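Local atomic coordinates of glucuronoarabinoxylan endo-1,4-beta-xylanase (Clostridium papyrosolvens, PDB entry 4FMV), a protein that is a family 30 (subfamily 8) glycoside hydrolase, an endo-xylanase whose (beta/alpha)8-barrel catalytic part probably cleaves internal beta-1,4 linkages of plant cell-wall polysaccharides. Residues 34-37 and 38-42; 69-72 and 73-77. All blocks are in the same frame, centred on the assembly; numbering follows the deposited sequence.

Interaction 1: 34-37 and 38-42; sequences MNSL and YGDLG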
ATOM      1  N   MET A  34      -2.207   6.997  15.955  1.00 13.33           N
ATOM      2  CA  MET A  34      -2.215   5.561  15.633  1.00 11.81           C
ATOM      3  C   MET A  34      -3.560   4.901  15.961  1.00 11.65           C
ATOM      4  O   MET A  34      -4.033   4.032  15.212  1.00 12.01           O
ATOM      5  CB  MET A  34      -1.062   4.834  16.340  1.00  9.89           C
ATOM      6  CG  MET A  34       0.311   5.338  15.891  1.00  8.72           C
ATOM      7  SD  MET A  34       0.568   5.240  14.077  1.00 13.57           S
ATOM      8  CE  MET A  34       0.900   3.479  13.912  1.00  8.63           C
ATOM      9  N   ASN A  35      -4.188   5.328  17.061  1.00 10.89           N
ATOM     10  CA  ASN A  35      -5.516   4.804  17.435  1.00 14.02           C
ATOM     11  C   ASN A  35      -6.585   5.233  16.451  1.00 12.57           C
ATOM     12  O   ASN A  35      -7.497   4.463  16.134  1.00 13.04           O
ATOM     13  CB  ASN A  35      -5.918   5.214  18.867  1.00 15.48           C
ATOM     14  CG  ASN A  35      -5.072   4.532  19.933  1.00 16.63           C
ATOM     15  OD1 ASN A  35      -4.386   3.542  19.660  1.00 18.16           O
ATOM     16  ND2 ASN A  35      -5.117   5.066  21.165  1.00 16.18           N
ATOM     17  N   SER A  36      -6.469   6.461  15.949  1.00 11.55           N
ATOM     18  CA  SER A  36      -7.418   6.946  14.949  1.00 10.28           C
ATOM     19  C   SER A  36      -7.255   6.181  13.638  1.00 10.77           C
ATOM     20  O   SER A  36      -8.238   5.737  13.041  1.00 12.71           O
ATOM     21  CB  SER A  36      -7.240   8.450  14.704  1.00  9.83           C
ATOM     22  OG  SER A  36      -7.600   9.218  15.848  1.00 10.92           O
ATOM     23  N   LEU A  37      -6.010   6.054  13.182  1.00  9.09           N
ATOM     24  CA  LEU A  37      -5.734   5.441  11.883  1.00 10.75           C
ATOM     25  C   LEU A  37      -5.786   3.917  11.912  1.00  9.93           C
ATOM     26  O   LEU A  37      -6.382   3.284  11.023  1.00  8.57           O
ATOM     27  CB  LEU A  37      -4.363   5.899  11.372  1.00  8.22           C
ATOM     28  CG  LEU A  37      -4.290   7.398  11.050  1.00 11.28           C
ATOM     29  CD1 LEU A  37      -3.000   7.710  10.368  1.00 14.96           C
ATOM     30  CD2 LEU A  37      -5.476   7.807  10.151  1.00 12.06           C
ATOM     31  N   TYR A  38      -5.098   3.332  12.890  1.00  7.25           N
ATOM     32  CA  TYR A  38      -5.029   1.883  13.000  1.00  8.02           C
ATOM     33  C   TYR A  38      -6.196   1.223  13.720  1.00 13.31           C
ATOM     34  O   TYR A  38      -6.538   0.087  13.387  1.00 11.81           O
ATOM     35  CB  TYR A  38      -3.628   1.411  13.449  1.00  6.69           C
ATOM     36  CG  TYR A  38      -2.671   1.652  12.299  1.00 10.72           C
ATOM     37  CD1 TYR A  38      -2.224   2.948  11.999  1.00 10.36           C
ATOM     38  CD2 TYR A  38      -2.309   0.621  11.441  1.00 10.94           C
ATOM     39  CE1 TYR A  38      -1.393   3.197  10.913  1.00  9.56           C
ATOM     40  CE2 TYR A  38      -1.476   0.863  10.343  1.00 10.31           C
ATOM     41  CZ  TYR A  38      -1.027   2.147  10.089  1.00 10.27           C
ATOM     42  OH  TYR A  38      -0.214   2.384   8.998  1.00  8.96           O
ATOM     43  N   GLY A  39      -6.715   1.853  14.780  1.00 14.25           N
ATOM     44  CA  GLY A  39      -8.000   1.435  15.337  1.00 13.72           C
ATOM     45  C   GLY A  39      -9.316   1.822  14.674  1.00 12.21           C
ATOM     46  O   GLY A  39      -9.987   0.968  14.088  1.00 12.20           O
ATOM     47  N   ASP A  40      -9.593   3.130  14.612  1.00 10.91           N
ATOM     48  CA  ASP A  40     -10.878   3.650  14.135  1.00 10.43           C
ATOM     49  C   ASP A  40     -11.042   3.348  12.655  1.00 10.06           C
ATOM     50  O   ASP A  40     -12.077   2.845  12.259  1.00 12.25           O
ATOM     51  CB  ASP A  40     -11.011   5.184  14.323  1.00 14.66           C
ATOM     52  CG  ASP A  40     -11.145   5.602  15.796  1.00 16.10           C
ATOM     53  OD1 ASP A  40     -11.399   4.733  16.648  1.00 18.32           O
ATOM     54  OD2 ASP A  40     -10.996   6.802  16.099  1.00 15.37           O
ATOM     55  N   LEU A  41     -10.036   3.695  11.850  1.00  6.91           N
ATOM     56  CA  LEU A  41     -10.095   3.443  10.407  1.00 11.15           C
ATOM     57  C   LEU A  41      -9.548   2.080   9.981  1.00 11.20           C
ATOM     58  O   LEU A  41      -9.532   1.760   8.788  1.00 11.56           O
ATOM     59  CB  LEU A  41      -9.383   4.541   9.620  1.00 10.12           C
ATOM     60  CG  LEU A  41      -9.844   5.963   9.934  1.00 14.31           C
ATOM     61  CD1 LEU A  41      -9.177   6.987   9.020  1.00 16.24           C
ATOM     62  CD2 LEU A  41     -11.354   6.095   9.875  1.00 13.15           C
ATOM     63  N   GLY A  42      -9.068   1.301  10.944  1.00  8.48           N
ATOM     64  CA  GLY A  42      -8.673  -0.076  10.685  1.00 10.80           C
ATOM     65  C   GLY A  42      -7.518  -0.299   9.710  1.00  9.55           C
ATOM     66  O   GLY A  42      -7.459  -1.357   9.072  1.00  9.67           O
TER
HETATM   67  O   HOH W   1      -9.750   5.512  18.581  1.00 23.14           O
HETATM   68  O   HOH W   2      -8.462   7.945  18.220  1.00 16.02           O
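Met34 and Tyr38, one turn apart on helix 31-40, run side by side in the same direction, and the methionine methyl meets the ring obliquely at its CD1/CE1 side, CE 3.7 Å from Tyr38 CD1. Bends at chi2 (-56°) and chi3 (-77°) fold the thioether back along the phenol. Met34 SD sits 5.0 Å from the Tyr38 ring centroid, an oblique Met-aromatic contact. Between the same two residues, Tyr38 N donates a short 2.6 Å bond to Met34 O, whereas Gly39 N reaches the same carbonyl only weakly. The helix then widens into pi-type turns: Asp40 N bonds to Asn35 O at 2.9 Å and Leu41 N to Ser36 O at 3.0 Å, both i+5 to i. Leu37 CD2 meets Leu41 CD1, completing the closely packed side. The exposed Asp40 side is looser and spanned through water. Ser36 OG, bonded to Tyr32 O, and Asp40 OD2 remain 4.2 Å apart; one water joins them, weakly at the carboxylate, and a second donates firmly to Asp40 OD1 and weakly to Asn35 O. Gly42 leaves the helix with positive phi. Tyr38 OH is bonded to Ile45 O; Met34 and Tyr38 pack on Leu46, Leu37 and Leu41 on Ala284 of helix 282-291. Helix 31-40 thus joins strands 11-22 and 45-49 in a beta-alpha-beta unit of the (beta/alpha)8 barrel.

Interaction 2: 69-72 and 73-77; sequences ELAN and AKKAS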
ATOM      1  N   GLU A  69      10.859   4.360  15.098  1.00  8.77           N
ATOM      2  CA  GLU A  69      10.100   3.525  14.189  1.00  6.95           C
ATOM      3  C   GLU A  69       9.705   2.210  14.859  1.00  8.89           C
ATOM      4  O   GLU A  69       8.656   1.658  14.558  1.00  8.57           O
ATOM      5  CB  GLU A  69      10.869   3.293  12.884  1.00 10.19           C
ATOM      6  CG  GLU A  69      10.959   4.527  11.961  1.00 11.40           C
ATOM      7  CD  GLU A  69       9.668   4.802  11.221  1.00 10.76           C
ATOM      8  OE1 GLU A  69       9.732   5.317  10.076  1.00  9.65           O
ATOM      9  OE2 GLU A  69       8.586   4.521  11.787  1.00 11.97           O
ATOM     10  N   LEU A  70      10.536   1.708  15.770  1.00  9.42           N
ATOM     11  CA  LEU A  70      10.096   0.596  16.624  1.00 11.06           C
ATOM     12  C   LEU A  70       8.791   0.942  17.380  1.00 11.63           C
ATOM     13  O   LEU A  70       7.869   0.133  17.451  1.00 10.21           O
ATOM     14  CB  LEU A  70      11.194   0.160  17.610  1.00  8.65           C
ATOM     15  CG  LEU A  70      10.720  -0.824  18.699  1.00 11.87           C
ATOM     16  CD1 LEU A  70      10.332  -2.162  18.087  1.00  9.67           C
ATOM     17  CD2 LEU A  70      11.771  -1.031  19.793  1.00 11.65           C
ATOM     18  N   ALA A  71       8.714   2.141  17.951  1.00 11.67           N
ATOM     19  CA  ALA A  71       7.526   2.528  18.692  1.00 11.91           C
ATOM     20  C   ALA A  71       6.304   2.586  17.764  1.00  9.66           C
ATOM     21  O   ALA A  71       5.203   2.160  18.134  1.00  7.90           O
ATOM     22  CB  ALA A  71       7.750   3.871  19.424  1.00 12.69           C
ATOM     23  N   ASN A  72       6.501   3.118  16.561  1.00 11.34           N
ATOM     24  CA  ASN A  72       5.447   3.178  15.557  1.00 10.59           C
ATOM     25  C   ASN A  72       4.970   1.777  15.192  1.00 12.33           C
ATOM     26  O   ASN A  72       3.778   1.494  15.174  1.00 14.99           O
ATOM     27  CB  ASN A  72       5.951   3.943  14.325  1.00  7.37           C
ATOM     28  CG  ASN A  72       6.244   5.414  14.643  1.00 11.53           C
ATOM     29  OD1 ASN A  72       5.625   5.991  15.540  1.00 10.00           O
ATOM     30  ND2 ASN A  72       7.195   6.014  13.923  1.00  9.70           N
ATOM     31  N   ALA A  73       5.932   0.898  14.939  1.00 12.14           N
ATOM     32  CA  ALA A  73       5.670  -0.500  14.639  1.00 11.36           C
ATOM     33  C   ALA A  73       4.867  -1.175  15.739  1.00 11.41           C
ATOM     34  O   ALA A  73       3.912  -1.904  15.460  1.00 11.04           O
ATOM     35  CB  ALA A  73       7.001  -1.244  14.419  1.00 10.88           C
ATOM     36  N   LYS A  74       5.238  -0.935  17.000  1.00  9.98           N
ATOM     37  CA  LYS A  74       4.508  -1.561  18.104  1.00  9.56           C
ATOM     38  C   LYS A  74       3.055  -1.094  18.173  1.00 10.04           C
ATOM     39  O   LYS A  74       2.166  -1.887  18.483  1.00 11.74           O
ATOM     40  CB  LYS A  74       5.208  -1.331  19.445  1.00 10.69           C
ATOM     41  CG  LYS A  74       6.528  -2.104  19.630  1.00 10.87           C
ATOM     42  CD  LYS A  74       7.091  -1.846  21.032  1.00 14.40           C
ATOM     43  CE  LYS A  74       8.329  -2.675  21.342  1.00 20.04           C
ATOM     44  NZ  LYS A  74       8.738  -2.550  22.809  1.00 21.93           N
ATOM     45  N   LYS A  75       2.803   0.186  17.893  1.00  8.92           N
ATOM     46  CA  LYS A  75       1.425   0.683  17.922  1.00 13.14           C
ATOM     47  C   LYS A  75       0.571   0.080  16.798  1.00 10.71           C
ATOM     48  O   LYS A  75      -0.583  -0.315  17.019  1.00 13.06           O
ATOM     49  CB  LYS A  75       1.383   2.219  17.896  1.00 12.13           C
ATOM     50  CG  LYS A  75       1.877   2.851  19.200  1.00 10.80           C
ATOM     51  CD  LYS A  75       1.918   4.349  19.101  1.00 10.59           C
ATOM     52  CE  LYS A  75       2.510   4.993  20.376  1.00 12.08           C
ATOM     53  NZ  LYS A  75       3.925   4.630  20.581  1.00 13.46           N
ATOM     54  N   ALA A  76       1.141   0.004  15.602  1.00  7.73           N
ATOM     55  CA  ALA A  76       0.448  -0.597  14.471  1.00  9.39           C
ATOM     56  C   ALA A  76       0.167  -2.073  14.744  1.00 12.87           C
ATOM     57  O   ALA A  76      -0.950  -2.542  14.528  1.00 14.91           O
ATOM     58  CB  ALA A  76       1.254  -0.411  13.155  1.00  5.00           C
ATOM     59  N   SER A  77       1.165  -2.792  15.257  1.00 12.99           N
ATOM     60  CA  SER A  77       1.032  -4.223  15.503  1.00 14.33           C
ATOM     61  C   SER A  77      -0.037  -4.537  16.532  1.00 14.48           C
ATOM     62  O   SER A  77      -0.713  -5.558  16.430  1.00 13.41           O
ATOM     63  CB  SER A  77       2.357  -4.822  15.995  1.00 18.34           C
ATOM     64  OG  SER A  77       3.359  -4.713  15.000  1.00 23.11           O
TER
HETATM   65  O   HOH W   3       4.853   5.700  18.009  1.00 12.36           O
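Leu70 and Lys74 meet one turn apart on helix 67-78, which links strands 45-49 and 82-86 in a beta-alpha-beta unit of the (beta/alpha)8 barrel. Leu70 CG stands anti to the backbone N (chi1 170°), which carries its methyl CD1 across the lysine chain, 3.9 Å from Lys74 CE. Lys74 is extended beyond CG and lays its aliphatic carbons, CG and CE, against the leucine, the two side chains passing at a slant. Lys75 behaves otherwise: extended as far as CE, it turns at chi4 (65°) and brings NZ back over the preceding turn, 4.1 Å from Ala71 CB. A water accepts from Lys75 NZ and donates to Asn72 OD1, linking side chains three residues apart, i and i+3.

Regular i+4 to i backbone bonds run beneath these side chains, from Ala73 N to Glu69 O through Ala76 N to Asn72 O. Ala73 CB packs on Val133 and Ala76 CB on Leu46. On the buried side, the Asn72 amide is gripped at both ends: OD1 also accepts from Ile29 N, and ND2 also donates to Gly27 O. The Glu69 carboxylate, bonded to Ser23 OG and Arg49 N, is thereby fixed as well. An N-H of Asn72 ND2 points straight at Glu69 OE2, 3.0 Å away, with the acceptor in the amide plane but the donor well above the plane of the carboxylate.

In the fold
Interactions 1 and 2 lie on successive helices of the barrel's outer layer, 31-40 and 67-78, with centres about 13 Å apart, and both back onto strand 45-49. They touch directly: Met34 CG packs on Lys75 CD, Met34 CE on Asn72 O and Ala76 N, and the Tyr38 ring on Ala76 CB. Both are mostly buried, with a charged residue, Asp40 or Lys74, at the exposed fringe. Their chemistry differs. In 34-42 the helix is widening and ending, and its inner face is sulfur, aromatic and aliphatic; in 69-77 the backbone is regular and the inner side holds a polar network tying the helix to Ser23, Gly27 and Ile29, and to Arg49 at the end of strand 45-49.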